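Local coordinates for protein rhamnogalacturonan endolyase YesW (Bacillus subtilis, PDB 2ZUX) that cleaves the rhamnogalacturonan of plant cell-wall pectin by endo-acting elimination, releasing unsaturated oligosaccharides, and requires calcium or manganese for activity, at residues 191-196 / 231-236; 267-272 / 554-559; 116-121 / 181-186; 10-15 / 67-72. All coordinates share one frame; numbering follows the deposited sequence.

Contact 1: residues 191-196 / 231-236. With CA (calcium ion), chain G.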
loop_
_atom_site.group_PDB
_atom_site.type_symbol
_atom_site.label_atom_id
_atom_site.label_comp_id
_atom_site.label_asym_id
_atom_site.label_seq_id
_atom_site.Cartn_x
_atom_site.Cartn_y
_atom_site.Cartn_z
ATOM N N LYS A 191 1.959 16.408 9.467
ATOM C CA LYS A 191 0.888 16.417 8.472
ATOM C C LYS A 191 1.372 15.834 7.150
ATOM O O LYS A 191 2.446 16.178 6.677
ATOM C CB LYS A 191 0.373 17.841 8.248
ATOM C CG LYS A 191 -0.299 18.448 9.481
ATOM C CD LYS A 191 -0.670 19.899 9.268
ATOM C CE LYS A 191 -1.227 20.510 10.543
ATOM N NZ LYS A 191 -1.472 21.971 10.375
ATOM N N ALA A 192 0.564 14.962 6.559
ATOM C CA ALA A 192 0.905 14.341 5.279
ATOM C C ALA A 192 0.805 15.311 4.118
ATOM O O ALA A 192 -0.062 16.195 4.094
ATOM C CB ALA A 192 0.012 13.152 5.021
ATOM N N GLU A 193 1.721 15.147 3.167
ATOM C CA GLU A 193 1.572 15.760 1.853
ATOM C C GLU A 193 1.382 14.677 0.794
ATOM O O GLU A 193 1.440 13.473 1.090
ATOM C CB GLU A 193 2.729 16.709 1.503
ATOM C CG GLU A 193 4.071 16.405 2.131
ATOM C CD GLU A 193 4.194 16.840 3.593
ATOM O OE1 GLU A 193 5.114 16.324 4.248
ATOM O OE2 GLU A 193 3.387 17.664 4.103
ATOM N N VAL A 194 1.111 15.114 -0.430
ATOM C CA VAL A 194 0.852 14.203 -1.540
ATOM C C VAL A 194 1.794 14.564 -2.680
ATOM O O VAL A 194 1.833 15.719 -3.103
ATOM C CB VAL A 194 -0.632 14.283 -2.009
ATOM C CG1 VAL A 194 -0.895 13.282 -3.125
ATOM C CG2 VAL A 194 -1.604 14.052 -0.846
ATOM N N ALA A 195 2.561 13.590 -3.164
ATOM C CA ALA A 195 3.535 13.848 -4.221
ATOM C C ALA A 195 3.292 12.932 -5.400
ATOM O O ALA A 195 3.025 11.740 -5.223
ATOM C CB ALA A 195 4.954 13.659 -3.711
ATOM N N MET A 196 3.412 13.479 -6.605
ATOM C CA MET A 196 3.232 12.681 -7.817
ATOM C C MET A 196 3.752 13.449 -9.015
ATOM O O MET A 196 4.004 14.653 -8.940
ATOM C CB MET A 196 1.754 12.307 -8.023
ATOM C CG MET A 196 0.847 13.490 -8.308
ATOM S SD MET A 196 -0.880 13.047 -8.071
ATOM C CE MET A 196 -1.011 13.365 -6.341
ATOM N N LEU A 231 7.506 17.133 -11.168
ATOM C CA LEU A 231 7.249 16.453 -9.903
ATOM C C LEU A 231 6.716 17.508 -8.949
ATOM O O LEU A 231 7.370 18.536 -8.755
ATOM C CB LEU A 231 8.539 15.846 -9.350
ATOM C CG LEU A 231 8.416 15.125 -8.004
ATOM C CD1 LEU A 231 7.437 13.941 -8.084
ATOM C CD2 LEU A 231 9.781 14.660 -7.531
ATOM N N THR A 232 5.534 17.269 -8.376
ATOM C CA THR A 232 4.920 18.227 -7.454
ATOM C C THR A 232 4.657 17.598 -6.099
ATOM O O THR A 232 4.218 16.444 -6.001
ATOM C CB THR A 232 3.593 18.779 -8.022
ATOM O OG1 THR A 232 3.848 19.400 -9.289
ATOM C CG2 THR A 232 2.984 19.820 -7.089
ATOM N N VAL A 233 4.938 18.377 -5.059
ATOM C CA VAL A 233 4.488 18.067 -3.710
ATOM C C VAL A 233 3.315 19.001 -3.415
ATOM O O VAL A 233 3.450 20.229 -3.516
ATOM C CB VAL A 233 5.603 18.270 -2.665
ATOM C CG1 VAL A 233 5.109 17.927 -1.265
ATOM C CG2 VAL A 233 6.830 17.440 -3.013
ATOM N N PHE A 234 2.167 18.418 -3.070
ATOM C CA PHE A 234 0.949 19.151 -2.750
ATOM C C PHE A 234 0.699 19.094 -1.249
ATOM O O PHE A 234 0.935 18.065 -0.604
ATOM C CB PHE A 234 -0.268 18.522 -3.440
ATOM C CG PHE A 234 -0.231 18.548 -4.953
ATOM C CD1 PHE A 234 -0.722 19.644 -5.657
ATOM C CD2 PHE A 234 0.236 17.449 -5.667
ATOM C CE1 PHE A 234 -0.732 19.656 -7.049
ATOM C CE2 PHE A 234 0.235 17.454 -7.056
ATOM C CZ PHE A 234 -0.248 18.557 -7.753
ATOM N N GLN A 235 0.178 20.187 -0.700
ATOM C CA GLN A 235 -0.215 20.246 0.699
ATOM C C GLN A 235 -1.366 19.275 0.939
ATOM O O GLN A 235 -2.346 19.277 0.201
ATOM C CB GLN A 235 -0.631 21.678 1.048
ATOM C CG GLN A 235 -0.934 21.900 2.518
ATOM C CD GLN A 235 -1.160 23.359 2.840
ATOM O OE1 GLN A 235 -1.889 24.060 2.138
ATOM N NE2 GLN A 235 -0.527 23.828 3.905
ATOM N N GLY A 236 -1.241 18.432 1.961
ATOM C CA GLY A 236 -2.243 17.403 2.206
ATOM C C GLY A 236 -3.628 17.916 2.549
ATOM O O GLY A 236 -4.626 17.312 2.170
HETATM CA CA CA G . 4.329 17.440 6.356
HETATM O O HOH W 1 1.051 19.052 3.767
HETATM O O HOH W 2 3.270 19.636 6.117
#
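V194 and F234 form a hydrogen-bonded antiparallel pair. F234 N donates to V194 O at 2.7 Å, nearly straight at 170°, and V194 N returns a bond to F234 O at 3.0 Å. M196 and T232 exchange a second pair of bonds. A195 and V233 lie together on the opposite face from V194 and F234, A195 CB 4.3 Å from V233 CG2. M196 CG comes up at the edge of the F234 ring, 4.2 Å from CE2. T232 CG2 covers one face of that ring.

A192 O comes 3.1 Å from G236 CA, where a side chain would clash. Water 1 accepts from G236 N and also lies near A192 O and 2.7 Å from E193 OE2. E193 CB touches V233 CG1, but a bend at chi2 (-78°) turns the carboxylate back to the calcium ion. Both its oxygens bind the metal, each at 2.5 Å. K191 O adds a ligand at 2.3 Å, and D185, D187 and D189 complete the protein's share. The metal ties the strand start to the loop before it. The ligand spacing resembles an EF-hand calcium loop, here leading into the antiparallel sheet of a beta-propeller blade.

Contact 2: residues 267-272 / 554-559. With CA (calcium ion), chain D; RAM (alpha-L-rhamnopyranose), chain M.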
loop_
_atom_site.group_PDB
_atom_site.type_symbol
_atom_site.label_atom_id
_atom_site.label_comp_id
_atom_site.label_asym_id
_atom_site.label_seq_id
_atom_site.Cartn_x
_atom_site.Cartn_y
_atom_site.Cartn_z
ATOM N N ARG A 267 6.659 3.540 -17.847
ATOM C CA ARG A 267 6.472 2.528 -16.812
ATOM C C ARG A 267 6.987 3.073 -15.495
ATOM O O ARG A 267 8.188 3.042 -15.224
ATOM C CB ARG A 267 7.187 1.230 -17.200
ATOM C CG ARG A 267 6.587 0.556 -18.434
ATOM C CD ARG A 267 5.199 0.021 -18.140
ATOM N NE ARG A 267 4.697 -0.746 -19.271
ATOM C CZ ARG A 267 3.777 -1.697 -19.174
ATOM N NH1 ARG A 267 3.264 -2.017 -17.996
ATOM N NH2 ARG A 267 3.389 -2.352 -20.262
ATOM N N PHE A 268 6.077 3.593 -14.682
ATOM C CA PHE A 268 6.458 4.291 -13.454
ATOM C C PHE A 268 6.173 3.474 -12.210
ATOM O O PHE A 268 5.183 2.733 -12.150
ATOM C CB PHE A 268 5.703 5.621 -13.350
ATOM C CG PHE A 268 5.995 6.569 -14.474
ATOM C CD1 PHE A 268 7.157 7.338 -14.460
ATOM C CD2 PHE A 268 5.135 6.669 -15.558
ATOM C CE1 PHE A 268 7.441 8.224 -15.503
ATOM C CE2 PHE A 268 5.403 7.543 -16.603
ATOM C CZ PHE A 268 6.566 8.310 -16.584
ATOM N N LEU A 269 7.036 3.653 -11.210
ATOM C CA LEU A 269 6.781 3.212 -9.835
ATOM C C LEU A 269 7.207 4.341 -8.905
ATOM O O LEU A 269 7.797 5.333 -9.344
ATOM C CB LEU A 269 7.524 1.910 -9.504
ATOM C CG LEU A 269 7.269 0.708 -10.412
ATOM C CD1 LEU A 269 8.296 -0.385 -10.126
ATOM C CD2 LEU A 269 5.840 0.205 -10.231
ATOM N N ALA A 270 6.873 4.218 -7.628
ATOM C CA ALA A 270 7.250 5.231 -6.654
ATOM C C ALA A 270 7.206 4.613 -5.283
ATOM O O ALA A 270 6.581 3.566 -5.076
ATOM C CB ALA A 270 6.313 6.452 -6.728
ATOM N N GLY A 271 7.865 5.261 -4.330
ATOM C CA GLY A 271 7.871 4.776 -2.970
ATOM C C GLY A 271 8.306 5.817 -1.967
ATOM O O GLY A 271 8.810 6.882 -2.333
ATOM N N ILE A 272 8.079 5.495 -0.699
ATOM C CA ILE A 272 8.681 6.210 0.426
ATOM C C ILE A 272 9.713 5.282 1.059
ATOM O O ILE A 272 9.426 4.118 1.321
ATOM C CB ILE A 272 7.623 6.586 1.483
ATOM C CG1 ILE A 272 6.537 7.508 0.898
ATOM C CG2 ILE A 272 8.282 7.207 2.710
ATOM C CD1 ILE A 272 7.000 8.882 0.433
ATOM N N GLN A 554 1.006 0.750 -1.859
ATOM C CA GLN A 554 -0.033 -0.200 -2.266
ATOM C C GLN A 554 -0.674 0.166 -3.606
ATOM O O GLN A 554 -0.929 -0.711 -4.443
ATOM C CB GLN A 554 -1.114 -0.377 -1.200
ATOM C CG GLN A 554 -2.027 -1.559 -1.514
ATOM C CD GLN A 554 -2.970 -1.864 -0.377
ATOM O OE1 GLN A 554 -4.195 -1.815 -0.535
ATOM N NE2 GLN A 554 -2.410 -2.164 0.792
ATOM N N ASN A 555 -0.910 1.452 -3.832
ATOM C CA ASN A 555 -1.564 1.871 -5.073
ATOM C C ASN A 555 -0.743 1.614 -6.318
ATOM O O ASN A 555 -1.298 1.517 -7.402
ATOM C CB ASN A 555 -1.979 3.356 -5.023
ATOM C CG ASN A 555 -0.792 4.314 -5.062
ATOM O OD1 ASN A 555 -0.272 4.728 -4.010
ATOM N ND2 ASN A 555 -0.404 4.722 -6.244
ATOM N N ILE A 556 0.579 1.570 -6.187
ATOM C CA ILE A 556 1.384 1.690 -7.390
ATOM C C ILE A 556 1.202 0.520 -8.343
ATOM O O ILE A 556 1.150 -0.656 -7.932
ATOM C CB ILE A 556 2.867 1.993 -7.120
ATOM C CG1 ILE A 556 3.620 0.741 -6.687
ATOM C CG2 ILE A 556 3.012 3.154 -6.132
ATOM C CD1 ILE A 556 5.115 0.958 -6.529
ATOM N N ALA A 557 1.079 0.883 -9.618
ATOM C CA ALA A 557 0.974 -0.073 -10.717
ATOM C C ALA A 557 0.116 -1.274 -10.305
ATOM O O ALA A 557 -1.066 -1.087 -9.976
ATOM C CB ALA A 557 2.363 -0.466 -11.229
ATOM N N TYR A 558 0.647 -2.493 -10.334
ATOM C CA TYR A 558 -0.144 -3.645 -9.914
ATOM C C TYR A 558 -0.062 -3.862 -8.412
ATOM O O TYR A 558 0.849 -4.519 -7.900
ATOM C CB TYR A 558 0.236 -4.903 -10.696
ATOM C CG TYR A 558 -0.081 -4.836 -12.186
ATOM C CD1 TYR A 558 -0.960 -3.883 -12.711
ATOM C CD2 TYR A 558 0.499 -5.743 -13.072
ATOM C CE1 TYR A 558 -1.245 -3.845 -14.084
ATOM C CE2 TYR A 558 0.218 -5.702 -14.440
ATOM C CZ TYR A 558 -0.647 -4.738 -14.930
ATOM O OH TYR A 558 -0.949 -4.659 -16.271
ATOM N N ASN A 559 -1.058 -3.295 -7.728
ATOM C CA ASN A 559 -1.123 -3.242 -6.265
ATOM C C ASN A 559 -0.765 -4.585 -5.649
ATOM O O ASN A 559 -1.346 -5.606 -6.030
ATOM C CB ASN A 559 -2.554 -2.933 -5.787
ATOM C CG ASN A 559 -3.182 -1.704 -6.437
ATOM O OD1 ASN A 559 -2.907 -1.352 -7.589
ATOM N ND2 ASN A 559 -4.110 -1.093 -5.714
HETATM CA CA CA D . -2.552 0.520 -9.050
HETATM C C1 RAM M . -5.226 -3.122 -15.535
HETATM C C2 RAM M . -4.648 -4.536 -15.560
HETATM C C3 RAM M . -5.758 -5.589 -15.467
HETATM C C4 RAM M . -6.834 -5.353 -16.530
HETATM C C5 RAM M . -7.340 -3.911 -16.443
HETATM C C6 RAM M . -8.312 -3.620 -17.581
HETATM O O1 RAM M . -5.691 -2.810 -14.242
HETATM O O2 RAM M . -3.921 -4.682 -16.763
HETATM O O3 RAM M . -5.225 -6.893 -15.601
HETATM O O4 RAM M . -7.883 -6.290 -16.368
HETATM O O5 RAM M . -6.262 -2.978 -16.497
HETATM O O HOH W 3 -3.868 -0.011 -10.873
HETATM O O HOH W 4 -1.791 2.389 -10.323
#
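F268 makes the first, light touch: its backbone O lies 4.4 Å from A557 CB. L269 does more. Its CG stands anti to the carbonyl carbon (chi1 -56°), and CD2 reaches the loop. There CD2 meets A557 CB at 3.7 Å and I556 CD1 at 3.8 Å. The L269 and I556 side chains cross at about a right angle. A270 follows, its carbonyl oxygen against I556. CD1 of I556 presses on A270 O at 3.3 Å, and I556 CG2 also lies close to it. A270 N and A270 O are both buried with no polar partner in the model; the carbonyl oxygen is met by I556 methyls.

The loop also binds a metal. N555 O, A557 O and N559 OD1 bind a calcium ion, with D116 and two waters completing the shell. Y558 belongs to the substrate site, and its OH lies 3.0 Å from O2 of the bound rhamnose. Its ring meets H177 edge-to-face and makes a cation-pi contact with K498. With the ring cut back to an alanine, a gap is likely to open beside the sugar, and H177 and K498 would lose their aromatic partner.

Strand 268-273 is an outermost strand of its four-stranded sheet and pairs with strand 281-286. M182 of strand 182-184 packs on both A270 and I556. The loop 554-559 directly follows helix 547-553, and Q554 and N559 lean on F454 of strand 454-456.

Contact 3: residues 116-121 / 181-186. With CA (calcium ion), chain D; CA (calcium ion), chain H; CA (calcium ion), chain G.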
loop_
_atom_site.group_PDB
_atom_site.type_symbol
_atom_site.label_atom_id
_atom_site.label_comp_id
_atom_site.label_asym_id
_atom_site.label_seq_id
_atom_site.Cartn_x
_atom_site.Cartn_y
_atom_site.Cartn_z
ATOM N N ASP A 116 -7.709 3.172 -6.913
ATOM C CA ASP A 116 -6.726 2.995 -5.842
ATOM C C ASP A 116 -6.764 4.145 -4.858
ATOM O O ASP A 116 -6.919 5.305 -5.251
ATOM C CB ASP A 116 -5.314 2.946 -6.425
ATOM C CG ASP A 116 -5.100 1.813 -7.404
ATOM O OD1 ASP A 116 -5.735 0.747 -7.275
ATOM O OD2 ASP A 116 -4.225 2.000 -8.281
ATOM N N ALA A 117 -6.542 3.825 -3.589
ATOM C CA ALA A 117 -6.394 4.846 -2.563
ATOM C C ALA A 117 -5.091 4.703 -1.789
ATOM O O ALA A 117 -4.391 3.686 -1.870
ATOM C CB ALA A 117 -7.596 4.853 -1.598
ATOM N N SER A 118 -4.788 5.752 -1.035
ATOM C CA SER A 118 -3.766 5.712 -0.008
ATOM C C SER A 118 -4.320 6.424 1.216
ATOM O O SER A 118 -5.465 6.903 1.193
ATOM C CB SER A 118 -2.489 6.388 -0.498
ATOM O OG SER A 118 -1.445 6.221 0.437
ATOM N N VAL A 119 -3.537 6.458 2.290
ATOM C CA VAL A 119 -3.915 7.214 3.485
ATOM C C VAL A 119 -2.789 8.109 3.966
ATOM O O VAL A 119 -1.603 7.814 3.785
ATOM C CB VAL A 119 -4.356 6.311 4.660
ATOM C CG1 VAL A 119 -5.755 5.750 4.429
ATOM C CG2 VAL A 119 -3.334 5.220 4.915
ATOM N N GLY A 120 -3.184 9.210 4.592
ATOM C CA GLY A 120 -2.268 10.083 5.311
ATOM C C GLY A 120 -3.110 10.914 6.245
ATOM O O GLY A 120 -4.309 11.083 6.015
ATOM N N ASP A 121 -2.496 11.381 7.322
ATOM C CA ASP A 121 -3.157 12.273 8.252
ATOM C C ASP A 121 -2.779 13.688 7.833
ATOM O O ASP A 121 -1.685 14.157 8.140
ATOM C CB ASP A 121 -2.707 11.971 9.677
ATOM C CG ASP A 121 -3.356 12.868 10.703
ATOM O OD1 ASP A 121 -4.377 13.515 10.395
ATOM O OD2 ASP A 121 -2.837 12.902 11.837
ATOM N N PHE A 181 1.029 7.726 -6.814
ATOM C CA PHE A 181 0.914 8.821 -5.848
ATOM C C PHE A 181 1.343 8.441 -4.445
ATOM O O PHE A 181 0.912 7.431 -3.893
ATOM C CB PHE A 181 -0.480 9.473 -5.890
ATOM C CG PHE A 181 -1.629 8.547 -5.536
ATOM C CD1 PHE A 181 -2.237 8.631 -4.291
ATOM C CD2 PHE A 181 -2.126 7.624 -6.457
ATOM C CE1 PHE A 181 -3.302 7.797 -3.961
ATOM C CE2 PHE A 181 -3.185 6.775 -6.123
ATOM C CZ PHE A 181 -3.767 6.864 -4.877
ATOM N N MET A 182 2.228 9.262 -3.888
ATOM C CA MET A 182 2.788 9.030 -2.567
ATOM C C MET A 182 2.164 9.973 -1.564
ATOM O O MET A 182 2.141 11.187 -1.768
ATOM C CB MET A 182 4.305 9.213 -2.587
ATOM C CG MET A 182 5.052 8.079 -3.277
ATOM S SD MET A 182 4.772 6.469 -2.497
ATOM C CE MET A 182 3.819 5.623 -3.761
ATOM N N VAL A 183 1.663 9.398 -0.481
ATOM C CA VAL A 183 1.062 10.182 0.592
ATOM C C VAL A 183 1.875 9.934 1.848
ATOM O O VAL A 183 1.980 8.797 2.310
ATOM C CB VAL A 183 -0.422 9.799 0.817
ATOM C CG1 VAL A 183 -1.044 10.684 1.895
ATOM C CG2 VAL A 183 -1.214 9.892 -0.492
ATOM N N TYR A 184 2.466 10.988 2.400
ATOM C CA TYR A 184 3.365 10.803 3.530
ATOM C C TYR A 184 3.735 12.144 4.108
ATOM O O TYR A 184 3.749 13.148 3.400
ATOM C CB TYR A 184 4.650 10.070 3.088
ATOM C CG TYR A 184 5.179 9.152 4.167
ATOM C CD1 TYR A 184 4.656 7.872 4.325
ATOM C CD2 TYR A 184 6.188 9.565 5.044
ATOM C CE1 TYR A 184 5.115 7.029 5.318
ATOM C CE2 TYR A 184 6.648 8.721 6.055
ATOM C CZ TYR A 184 6.110 7.451 6.178
ATOM O OH TYR A 184 6.530 6.587 7.168
ATOM N N ASP A 185 4.044 12.148 5.403
ATOM C CA ASP A 185 4.617 13.332 6.034
ATOM C C ASP A 185 6.112 13.360 5.719
ATOM O O ASP A 185 6.932 12.877 6.501
ATOM C CB ASP A 185 4.365 13.319 7.541
ATOM C CG ASP A 185 4.918 14.538 8.242
ATOM O OD1 ASP A 185 5.246 15.536 7.565
ATOM O OD2 ASP A 185 5.026 14.469 9.489
ATOM N N LEU A 186 6.456 13.919 4.560
ATOM C CA LEU A 186 7.834 13.945 4.085
ATOM C C LEU A 186 8.733 14.866 4.893
ATOM O O LEU A 186 9.915 14.567 5.062
ATOM C CB LEU A 186 7.890 14.363 2.611
ATOM C CG LEU A 186 7.457 13.305 1.593
ATOM C CD1 LEU A 186 7.214 13.952 0.235
ATOM C CD2 LEU A 186 8.478 12.187 1.483
HETATM CA CA CA D . -2.552 0.520 -9.050
HETATM CA CA CA H . -6.751 13.506 10.098
HETATM CA CA CA G . 4.329 17.440 6.356
HETATM O O HOH W 5 0.777 6.655 -1.143
HETATM O O HOH W 6 0.709 6.418 2.766
HETATM O O HOH W 3 -3.868 -0.011 -10.873
HETATM O O HOH W 4 -1.791 2.389 -10.323
HETATM O O HOH W 2 3.270 19.636 6.117
HETATM O O HOH W 7 -8.986 13.491 10.929
#
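Strands 116-120 and 182-184 run nearly parallel, 18° apart, with axes 6.1 Å from each other at closest approach. They are not paired in one sheet; G120 and V183 bring the backbones nearest, CA to CA 5.8 Å. V183 CG1 lies 3.5 Å from V119 O and also touches G120 CA. A side chain at G120 would run into this methyl. V183 CG2 packs on S118 CB at 3.7 Å. F181 has CG between its backbone N and carbonyl carbon (chi1 62°), which carries the ring across to strand 116-120. CE1 then meets S118 CB at 3.8 Å, while D116 O comes up at the ring edge, 3.5 Å from CZ. I131 and K133 of strand 129-136 also touch the ring. A serine in its place would be likely to leave a gap against D116 and S118 and let these two strands shift.

Two waters bridge the segments. Water 5 accepts from S118 OG at 2.8 Å and from V183 N, and donates to F181 O. Water 6 donates to V183 O at 2.7 Å and to V119 O, with a longer approach to S118 OG. Three acceptors share its two protons, so the last bond is probably partial.

D116 OD2, D121 OD1 and D185 OD1 each bind a different calcium ion. K133 is also a polar partner of the D116 carboxylate. D121 and D185 follow the ends of their strands, and D116 binds from within strand 109-120. This is consistent with neighbouring inner strands of a propeller, joined by solvent and apolar packing instead of direct sheet pairing.

Contact 4: residues 10-15 / 67-72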
loop_
_atom_site.group_PDB
_atom_site.type_symbol
_atom_site.label_atom_id
_atom_site.label_comp_id
_atom_site.label_asym_id
_atom_site.label_seq_id
_atom_site.Cartn_x
_atom_site.Cartn_y
_atom_site.Cartn_z
ATOM N N ARG A 10 -6.236 7.006 19.298
ATOM C CA ARG A 10 -6.484 5.659 19.794
ATOM C C ARG A 10 -7.057 4.729 18.720
ATOM O O ARG A 10 -7.009 3.503 18.863
ATOM C CB ARG A 10 -7.392 5.732 21.028
ATOM C CG ARG A 10 -7.599 4.422 21.785
ATOM C CD ARG A 10 -6.287 3.710 22.092
ATOM N NE ARG A 10 -5.441 4.467 23.010
ATOM C CZ ARG A 10 -4.194 4.139 23.340
ATOM N NH1 ARG A 10 -3.619 3.061 22.819
ATOM N NH2 ARG A 10 -3.518 4.889 24.202
ATOM N N GLY A 11 -7.584 5.306 17.642
ATOM C CA GLY A 11 -8.197 4.521 16.571
ATOM C C GLY A 11 -9.403 3.735 17.052
ATOM O O GLY A 11 -9.745 2.696 16.494
ATOM N N LEU A 12 -10.055 4.230 18.103
ATOM C CA LEU A 12 -11.182 3.532 18.706
ATOM C C LEU A 12 -12.337 3.383 17.716
ATOM O O LEU A 12 -12.713 4.348 17.049
ATOM C CB LEU A 12 -11.638 4.256 19.984
ATOM C CG LEU A 12 -12.740 3.592 20.806
ATOM C CD1 LEU A 12 -12.278 2.256 21.353
ATOM C CD2 LEU A 12 -13.146 4.518 21.943
ATOM N N VAL A 13 -12.872 2.170 17.621
ATOM C CA VAL A 13 -14.015 1.874 16.761
ATOM C C VAL A 13 -14.993 0.976 17.523
ATOM O O VAL A 13 -14.575 0.141 18.331
ATOM C CB VAL A 13 -13.560 1.231 15.405
ATOM C CG1 VAL A 13 -13.087 -0.204 15.586
ATOM C CG2 VAL A 13 -14.669 1.295 14.368
ATOM N N ALA A 14 -16.288 1.178 17.288
ATOM C CA ALA A 14 -17.340 0.395 17.920
ATOM C C ALA A 14 -18.347 0.007 16.857
ATOM O O ALA A 14 -18.806 0.857 16.088
ATOM C CB ALA A 14 -18.017 1.188 19.034
ATOM N N VAL A 15 -18.659 -1.282 16.795
ATOM C CA VAL A 15 -19.471 -1.820 15.714
ATOM C C VAL A 15 -20.564 -2.701 16.294
ATOM O O VAL A 15 -20.294 -3.594 17.102
ATOM C CB VAL A 15 -18.618 -2.647 14.711
ATOM C CG1 VAL A 15 -19.471 -3.140 13.540
ATOM C CG2 VAL A 15 -17.422 -1.844 14.193
ATOM N N TYR A 67 -18.297 5.346 23.179
ATOM C CA TYR A 67 -17.218 4.682 23.899
ATOM C C TYR A 67 -15.961 5.523 23.975
ATOM O O TYR A 67 -15.678 6.325 23.085
ATOM C CB TYR A 67 -16.903 3.335 23.237
ATOM C CG TYR A 67 -18.027 2.338 23.367
ATOM C CD1 TYR A 67 -18.038 1.405 24.402
ATOM C CD2 TYR A 67 -19.096 2.345 22.469
ATOM C CE1 TYR A 67 -19.077 0.498 24.534
ATOM C CE2 TYR A 67 -20.137 1.448 22.591
ATOM C CZ TYR A 67 -20.124 0.528 23.626
ATOM O OH TYR A 67 -21.156 -0.364 23.743
ATOM N N THR A 68 -15.226 5.340 25.071
ATOM C CA THR A 68 -13.873 5.848 25.217
ATOM C C THR A 68 -13.044 4.735 25.835
ATOM O O THR A 68 -13.584 3.797 26.429
ATOM C CB THR A 68 -13.796 7.103 26.115
ATOM O OG1 THR A 68 -14.421 6.831 27.378
ATOM C CG2 THR A 68 -14.472 8.304 25.450
ATOM N N VAL A 69 -11.733 4.839 25.664
ATOM C CA VAL A 69 -10.790 3.952 26.319
ATOM C C VAL A 69 -9.773 4.802 27.073
ATOM O O VAL A 69 -9.432 5.902 26.638
ATOM C CB VAL A 69 -10.119 2.993 25.298
ATOM C CG1 VAL A 69 -8.826 2.397 25.847
ATOM C CG2 VAL A 69 -11.096 1.892 24.896
ATOM N N ARG A 70 -9.321 4.302 28.220
ATOM C CA ARG A 70 -8.267 4.954 28.983
ATOM C C ARG A 70 -7.137 3.961 29.190
ATOM O O ARG A 70 -7.370 2.850 29.677
ATOM C CB ARG A 70 -8.790 5.450 30.338
ATOM C CG ARG A 70 -9.940 6.445 30.236
ATOM C CD ARG A 70 -10.324 7.008 31.598
ATOM N NE ARG A 70 -11.689 7.530 31.582
ATOM C CZ ARG A 70 -12.427 7.775 32.664
ATOM N NH1 ARG A 70 -11.943 7.549 33.880
ATOM N NH2 ARG A 70 -13.659 8.249 32.525
ATOM N N ALA A 71 -5.926 4.355 28.802
ATOM C CA ALA A 71 -4.739 3.554 29.076
ATOM C C ALA A 71 -4.424 3.594 30.567
ATOM O O ALA A 71 -4.707 4.586 31.248
ATOM C CB ALA A 71 -3.548 4.057 28.268
ATOM N N VAL A 72 -3.858 2.502 31.070
ATOM C CA VAL A 72 -3.371 2.440 32.444
ATOM C C VAL A 72 -1.871 2.221 32.375
ATOM O O VAL A 72 -1.405 1.174 31.922
ATOM C CB VAL A 72 -4.051 1.316 33.256
ATOM C CG1 VAL A 72 -3.517 1.287 34.691
ATOM C CG2 VAL A 72 -5.564 1.493 33.256
#
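Segments 10-15 and 67-72 run in roughly opposite directions, 147° apart, and L12 and T68 come no nearer than 7.4 Å between CA atoms. Side chains of 10-15 reach across to side chains and backbone of 67-72. L12 carries most of the contact. Its CG lies anti to the backbone N (chi1 -175°), which lets CD1 and CD2 reach strand 67-72. CD2 settles against the backbone, 3.3 Å from Y67 O and 3.6 Å from T68 CA. CD1 meets V69 CG2 at 3.8 Å, and the two side chains cross at a slant.

A14 adds one methyl contact: its CB touches Y67 CD2 at 3.8 Å, approaching the ring obliquely. The hydroxyl of Y67 is held elsewhere, by a hydrogen bond to D58. At the other end R10 bends at chi2 and chi3, and its NH2 brushes A71 CB at 4.2 Å. The charge is satisfied outside this pair, by a salt bridge to E31 and a bond from NH1 to R26 O.

Strand 76-87 runs between strands 13-17 and 66-73 in the sheet, and L12 also rests on its S81 and A84. E82 of that strand accepts from the backbone N of both R10 and L12. The contact is thus apolar packing inside the N-terminal beta domain. The polar ends of R10 and Y67 find their partners outside the two segments, and cohesion here comes from buried methyl and ring surface.

Contacts 1 and 3 are continuous, with centres 8 Å apart. Strands 182-184 and 193-198 are neighbours in one sheet, where A195 N lies 2.8 Å from M182 O. Both contacts supply ligands to the same calcium ion, D185 from contact 3 and K191 and E193 from contact 1. Contacts 2 and 3 lie 12 Å apart between centres and share a different calcium, bound by D116 and by loop 554-559. This metal is close to the active site: the D116 side chain is about 8 Å from a bound rhamnose. Contact 4 stands apart in the N-terminal beta domain, its nearest atoms about 10 Å from contact 3.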